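Local coordinates for protein AP endonuclease, family 2 (Brucella melitensis biovar Abortus, PDB 3NGF) that probably catalyses the interconversion of hydroxypyruvate and tartronate semialdehyde as a manganese-binding TIM-barrel isomerase of the hyi family, at residues P71-W74 with A75-E78; R87-E90 with F91-V95. One frame throughout, in Å; residues are numbered along the deposited sequence.

Contact 1. Residues P71-W74 with A75-E78; sequences PGDW and AAGE
A local turn in the loop that follows strand 63-68 of the barrel and leads to helix 88-104 brings the E78 carboxylate to the backbone N-H of D73. The turn proper is type I, running from W74 to G77, and G77 N closes it on W74 O at 2.8 Å. A second backbone bond lies just outside it, from E78 N to D73 O at 3.0 Å, and A76 N adds a weak hydrogen bond to the same oxygen. D73 is itself the centre of an inverse gamma turn. Its CG stands anti to the backbone N (chi1 -169°), which sets the carboxylate beside A76: OD1 shares the A76 N-H with D73 O, meeting A76 N at 3.3 Å from above the carboxylate plane, and OD2 rests 3.2 Å from A76 CB. The extended side chain of E78 runs back along the D73 backbone until OE1 takes the N-H of D73, the N lying 2.8 Å away above the carboxylate plane in a nearly straight bond (173°); OE1 also lies against G72 CA. The same oxygen pairs with R87, so it serves both backbone and guanidinium. The W74 indole extends from the turn, CE3 lying 3.5 Å from E78 O, and meets F44 edge-to-face and R79 through a cation-pi contact. This beta turn belongs to a beta-alpha loop of a TIM barrel, with the W74 side chain about 10 Å from the bound manganese ion.

Contact 2. Residues R87-E90 with F91-V95; sequences REQE and FRDNV
R87 is the N-cap, and residues 88 to 95 form the first turns of helix 88-104; regular i to i+4 bonds join the two segments: F91 N to R87 O at 2.9 Å, R92 N to E88 O, D93 N to Q89 O and N94 N to E90 O. Two side-chain pairs follow the same i to i+4 spacing: Q89 with D93, and E90 with N94. Q89 bends at chi2 (69°), bringing NE2 to D93 OD1 at 3.2 Å; the amide approaches from above the carboxylate plane, and the two flat groups are turned 32° apart. E90 and N94 lie side by side, and a water bridges them, donating to E90 OE2 at 2.7 Å and accepting from N94 ND2 at 2.8 Å. R87 grips the E90 carboxylate side-on, NE to OE1 at 2.9 Å and NH2 to OE2 at 3.0 Å, with both oxygens close to the guanidinium plane. These paired bonds would limit rotation of the carboxylate, and R87 has E78 as a further partner. Beyond the helix, E88, F91 and R92 pack on helix 122-140, whereas E90 and N94 touch M81 in the loop that follows strand 63-68.

Followed from the N terminus, the chain leaves strand 63-68, folds back on itself in contact 1, and then runs through R79 to G86 before helix 88-104 begins in contact 2. The two contacts come in series, neither nested nor crossed, with centres about 14 Å apart. Each is local, yet together they close a larger loop: E78 OE1 and R87 NH2 form a salt bridge at 2.7 Å, joining the residue just after the turn to the helix N-cap. R87 therefore links a carboxylate from each contact, and the salt bridge ties the middle of the connection between the third barrel strand and its following helix to the start of that helix, closing the 79-86 loop.

Contact 1. Residues P71-W74 with A75-E78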
ATOM      1  N   PRO A  71      -9.218  -4.499   8.230  1.00 13.24           N
ATOM      2  CA  PRO A  71     -10.186  -4.260   7.150  1.00 13.52           C
ATOM      3  C   PRO A  71     -11.664  -4.534   7.476  1.00 14.18           C
ATOM      4  O   PRO A  71     -12.531  -4.309   6.624  1.00 13.09           O
ATOM      5  CB  PRO A  71      -9.727  -5.261   6.115  1.00 13.71           C
ATOM      6  CG  PRO A  71      -9.318  -6.412   6.920  1.00 14.59           C
ATOM      7  CD  PRO A  71      -8.666  -5.858   8.149  1.00 12.94           C
ATOM      8  N   GLY A  72     -11.939  -5.010   8.685  1.00 15.11           N
ATOM      9  CA  GLY A  72     -13.260  -5.564   9.025  1.00 17.19           C
ATOM     10  C   GLY A  72     -13.285  -7.063   8.759  1.00 18.59           C
ATOM     11  O   GLY A  72     -12.260  -7.721   8.857  1.00 19.10           O
ATOM     12  N   ASP A  73     -14.447  -7.594   8.407  1.00 20.55           N
ATOM     13  CA  ASP A  73     -14.623  -9.032   8.186  1.00 22.46           C
ATOM     14  C   ASP A  73     -14.264  -9.399   6.739  1.00 22.50           C
ATOM     15  O   ASP A  73     -15.131  -9.425   5.875  1.00 22.73           O
ATOM     16  CB  ASP A  73     -16.078  -9.412   8.490  1.00 23.09           C
ATOM     17  CG  ASP A  73     -16.322 -10.910   8.541  1.00 26.90           C
ATOM     18  OD1 ASP A  73     -15.430 -11.717   8.178  1.00 26.35           O
ATOM     19  OD2 ASP A  73     -17.451 -11.276   8.957  1.00 30.07           O
ATOM     20  N   TRP A  74     -12.989  -9.675   6.494  1.00 23.78           N
ATOM     21  CA  TRP A  74     -12.480  -9.969   5.133  1.00 24.89           C
ATOM     22  C   TRP A  74     -13.140 -11.194   4.508  1.00 26.62           C
ATOM     23  O   TRP A  74     -13.569 -11.164   3.341  1.00 27.28           O
ATOM     24  CB  TRP A  74     -10.974 -10.170   5.160  1.00 24.76           C
ATOM     25  CG  TRP A  74     -10.342 -10.197   3.774  1.00 27.36           C
ATOM     26  CD1 TRP A  74     -10.178 -11.293   2.967  1.00 30.41           C
ATOM     27  CD2 TRP A  74      -9.808  -9.082   3.046  1.00 27.59           C
ATOM     28  NE1 TRP A  74      -9.570 -10.926   1.788  1.00 30.67           N
ATOM     29  CE2 TRP A  74      -9.335  -9.579   1.808  1.00 28.99           C
ATOM     30  CE3 TRP A  74      -9.694  -7.714   3.312  1.00 25.18           C
ATOM     31  CZ2 TRP A  74      -8.755  -8.752   0.840  1.00 29.42           C
ATOM     32  CZ3 TRP A  74      -9.106  -6.898   2.359  1.00 25.63           C
ATOM     33  CH2 TRP A  74      -8.637  -7.418   1.138  1.00 27.82           C
ATOM     34  N   ALA A  75     -13.216 -12.268   5.291  1.00 27.57           N
ATOM     35  CA  ALA A  75     -13.897 -13.496   4.875  1.00 29.68           C
ATOM     36  C   ALA A  75     -15.326 -13.229   4.406  1.00 30.52           C
ATOM     37  O   ALA A  75     -15.796 -13.879   3.472  1.00 32.20           O
ATOM     38  CB  ALA A  75     -13.888 -14.526   6.011  1.00 30.30           C
ATOM     39  N   ALA A  76     -16.018 -12.273   5.030  1.00 30.28           N
ATOM     40  CA  ALA A  76     -17.385 -11.923   4.611  1.00 30.95           C
ATOM     41  C   ALA A  76     -17.450 -10.910   3.458  1.00 30.31           C
ATOM     42  O   ALA A  76     -18.535 -10.436   3.119  1.00 31.38           O
ATOM     43  CB  ALA A  76     -18.195 -11.412   5.799  1.00 31.53           C
ATOM     44  N   GLY A  77     -16.304 -10.581   2.857  1.00 28.90           N
ATOM     45  CA  GLY A  77     -16.262  -9.652   1.721  1.00 27.31           C
ATOM     46  C   GLY A  77     -15.962  -8.191   2.057  1.00 25.01           C
ATOM     47  O   GLY A  77     -15.959  -7.343   1.160  1.00 24.92           O
ATOM     48  N   GLU A  78     -15.729  -7.872   3.331  1.00 23.23           N
ATOM     49  CA  GLU A  78     -15.413  -6.478   3.709  1.00 21.23           C
ATOM     50  C   GLU A  78     -13.997  -6.086   3.259  1.00 19.64           C
ATOM     51  O   GLU A  78     -13.065  -6.878   3.340  1.00 18.54           O
ATOM     52  CB  GLU A  78     -15.606  -6.238   5.223  1.00 20.99           C
ATOM     53  CG  GLU A  78     -17.000  -6.612   5.667  1.00 22.65           C
ATOM     54  CD  GLU A  78     -17.410  -6.041   7.012  1.00 22.33           C
ATOM     55  OE1 GLU A  78     -16.550  -5.818   7.891  1.00 21.95           O
ATOM     56  OE2 GLU A  78     -18.625  -5.857   7.197  1.00 26.05           O
TER

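Contact 2. Residues R87-E90 with F91-V95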
ATOM      1  N   ARG A  87     -19.715   3.185  11.068  1.00 17.13           N
ATOM      2  CA  ARG A  87     -18.646   2.322  11.547  1.00 16.79           C
ATOM      3  C   ARG A  87     -17.454   3.105  12.112  1.00 15.38           C
ATOM      4  O   ARG A  87     -16.357   2.588  12.212  1.00 14.11           O
ATOM      5  CB  ARG A  87     -18.233   1.368  10.425  1.00 17.11           C
ATOM      6  CG  ARG A  87     -19.425   0.486  10.044  1.00 19.57           C
ATOM      7  CD  ARG A  87     -19.079  -0.546   9.035  1.00 22.57           C
ATOM      8  NE  ARG A  87     -18.195  -1.587   9.550  1.00 23.61           N
ATOM      9  CZ  ARG A  87     -17.845  -2.645   8.830  1.00 25.23           C
ATOM     10  NH1 ARG A  87     -18.338  -2.795   7.600  1.00 25.58           N
ATOM     11  NH2 ARG A  87     -17.011  -3.552   9.336  1.00 25.93           N
ATOM     12  N   GLU A  88     -17.700   4.339  12.532  1.00 15.21           N
ATOM     13  CA  GLU A  88     -16.630   5.222  12.947  1.00 15.10           C
ATOM     14  C   GLU A  88     -15.913   4.762  14.219  1.00 14.92           C
ATOM     15  O   GLU A  88     -14.681   4.803  14.265  1.00 13.62           O
ATOM     16  CB  GLU A  88     -17.129   6.666  13.103  1.00 15.99           C
ATOM     17  CG  GLU A  88     -17.645   7.278  11.822  1.00 18.69           C
ATOM     18  CD  GLU A  88     -19.164   7.111  11.627  1.00 21.43           C
ATOM     19  OE1 GLU A  88     -19.825   6.365  12.391  1.00 22.29           O
ATOM     20  OE2 GLU A  88     -19.692   7.756  10.694  1.00 23.91           O
ATOM     21  N   GLN A  89     -16.660   4.326  15.240  1.00 15.15           N
ATOM     22  CA  GLN A  89     -16.014   3.882  16.483  1.00 15.46           C
ATOM     23  C   GLN A  89     -15.169   2.653  16.178  1.00 14.17           C
ATOM     24  O   GLN A  89     -14.042   2.531  16.655  1.00 13.51           O
ATOM     25  CB  GLN A  89     -17.022   3.565  17.578  1.00 16.12           C
ATOM     26  CG  GLN A  89     -16.371   3.253  18.896  1.00 17.22           C
ATOM     27  CD  GLN A  89     -15.710   4.456  19.541  1.00 19.69           C
ATOM     28  OE1 GLN A  89     -16.389   5.392  19.948  1.00 19.89           O
ATOM     29  NE2 GLN A  89     -14.377   4.421  19.664  1.00 17.96           N
ATOM     30  N   GLU A  90     -15.710   1.761  15.360  1.00 14.37           N
ATOM     31  CA  GLU A  90     -14.962   0.599  14.879  1.00 14.24           C
ATOM     32  C   GLU A  90     -13.664   1.001  14.166  1.00 13.39           C
ATOM     33  O   GLU A  90     -12.577   0.498  14.474  1.00 13.24           O
ATOM     34  CB  GLU A  90     -15.838  -0.219  13.933  1.00 14.52           C
ATOM     35  CG  GLU A  90     -15.214  -1.526  13.495  1.00 16.38           C
ATOM     36  CD  GLU A  90     -16.072  -2.264  12.473  1.00 21.66           C
ATOM     37  OE1 GLU A  90     -17.256  -1.853  12.262  1.00 19.95           O
ATOM     38  OE2 GLU A  90     -15.563  -3.268  11.915  1.00 19.89           O
ATOM     39  N   PHE A  91     -13.768   1.936  13.229  1.00 12.80           N
ATOM     40  CA  PHE A  91     -12.585   2.447  12.560  1.00 11.65           C
ATOM     41  C   PHE A  91     -11.554   3.027  13.554  1.00 11.12           C
ATOM     42  O   PHE A  91     -10.344   2.729  13.452  1.00 10.17           O
ATOM     43  CB  PHE A  91     -12.941   3.492  11.498  1.00 10.88           C
ATOM     44  CG  PHE A  91     -11.727   4.017  10.777  1.00 10.82           C
ATOM     45  CD1 PHE A  91     -11.215   3.349   9.666  1.00 11.42           C
ATOM     46  CD2 PHE A  91     -11.061   5.138  11.256  1.00 11.64           C
ATOM     47  CE1 PHE A  91     -10.043   3.818   9.028  1.00 11.36           C
ATOM     48  CE2 PHE A  91      -9.926   5.612  10.652  1.00 11.16           C
ATOM     49  CZ  PHE A  91      -9.403   4.939   9.530  1.00 11.39           C
ATOM     50  N   ARG A  92     -12.032   3.830  14.497  1.00 11.40           N
ATOM     51  CA  ARG A  92     -11.187   4.448  15.528  1.00 12.23           C
ATOM     52  C   ARG A  92     -10.486   3.421  16.410  1.00 13.26           C
ATOM     53  O   ARG A  92      -9.268   3.521  16.665  1.00 13.98           O
ATOM     54  CB  ARG A  92     -11.988   5.417  16.390  1.00 12.67           C
ATOM     55  CG  ARG A  92     -12.452   6.646  15.595  1.00 13.51           C
ATOM     56  CD  ARG A  92     -13.428   7.566  16.384  1.00 14.67           C
ATOM     57  NE  ARG A  92     -13.613   8.786  15.609  1.00 14.55           N
ATOM     58  CZ  ARG A  92     -13.472  10.028  16.043  1.00 13.16           C
ATOM     59  NH1 ARG A  92     -13.231  10.296  17.331  1.00 14.60           N
ATOM     60  NH2 ARG A  92     -13.611  11.023  15.174  1.00 15.93           N
ATOM     61  N   ASP A  93     -11.229   2.412  16.826  1.00 13.73           N
ATOM     62  CA  ASP A  93     -10.640   1.328  17.596  1.00 15.02           C
ATOM     63  C   ASP A  93      -9.580   0.574  16.780  1.00 13.86           C
ATOM     64  O   ASP A  93      -8.553   0.167  17.307  1.00 14.56           O
ATOM     65  CB  ASP A  93     -11.713   0.367  18.100  1.00 15.58           C
ATOM     66  CG  ASP A  93     -12.624   0.997  19.117  1.00 18.03           C
ATOM     67  OD1 ASP A  93     -12.269   2.049  19.704  1.00 20.35           O
ATOM     68  OD2 ASP A  93     -13.696   0.416  19.337  1.00 19.41           O
ATOM     69  N   ASN A  94      -9.818   0.431  15.484  1.00 13.26           N
ATOM     70  CA  ASN A  94      -8.855  -0.245  14.587  1.00 12.28           C
ATOM     71  C   ASN A  94      -7.582   0.570  14.374  1.00 12.47           C
ATOM     72  O   ASN A  94      -6.491   0.019  14.123  1.00 11.20           O
ATOM     73  CB  ASN A  94      -9.542  -0.563  13.258  1.00 11.88           C
ATOM     74  CG  ASN A  94     -10.482  -1.774  13.352  1.00 11.90           C
ATOM     75  OD1 ASN A  94     -10.402  -2.575  14.285  1.00 14.94           O
ATOM     76  ND2 ASN A  94     -11.338  -1.940  12.335  1.00 11.94           N
ATOM     77  N   VAL A  95      -7.674   1.886  14.503  1.00 12.80           N
ATOM     78  CA  VAL A  95      -6.481   2.714  14.452  1.00 13.85           C
ATOM     79  C   VAL A  95      -5.527   2.408  15.601  1.00 14.48           C
ATOM     80  O   VAL A  95      -4.313   2.370  15.390  1.00 13.49           O
ATOM     81  CB  VAL A  95      -6.812   4.223  14.416  1.00 13.85           C
ATOM     82  CG1 VAL A  95      -5.499   5.093  14.518  1.00 15.81           C
ATOM     83  CG2 VAL A  95      -7.561   4.537  13.148  1.00 14.96           C
TER
HETATM   84  O   HOH W   1     -13.057  -4.212  12.367  1.00 17.80           O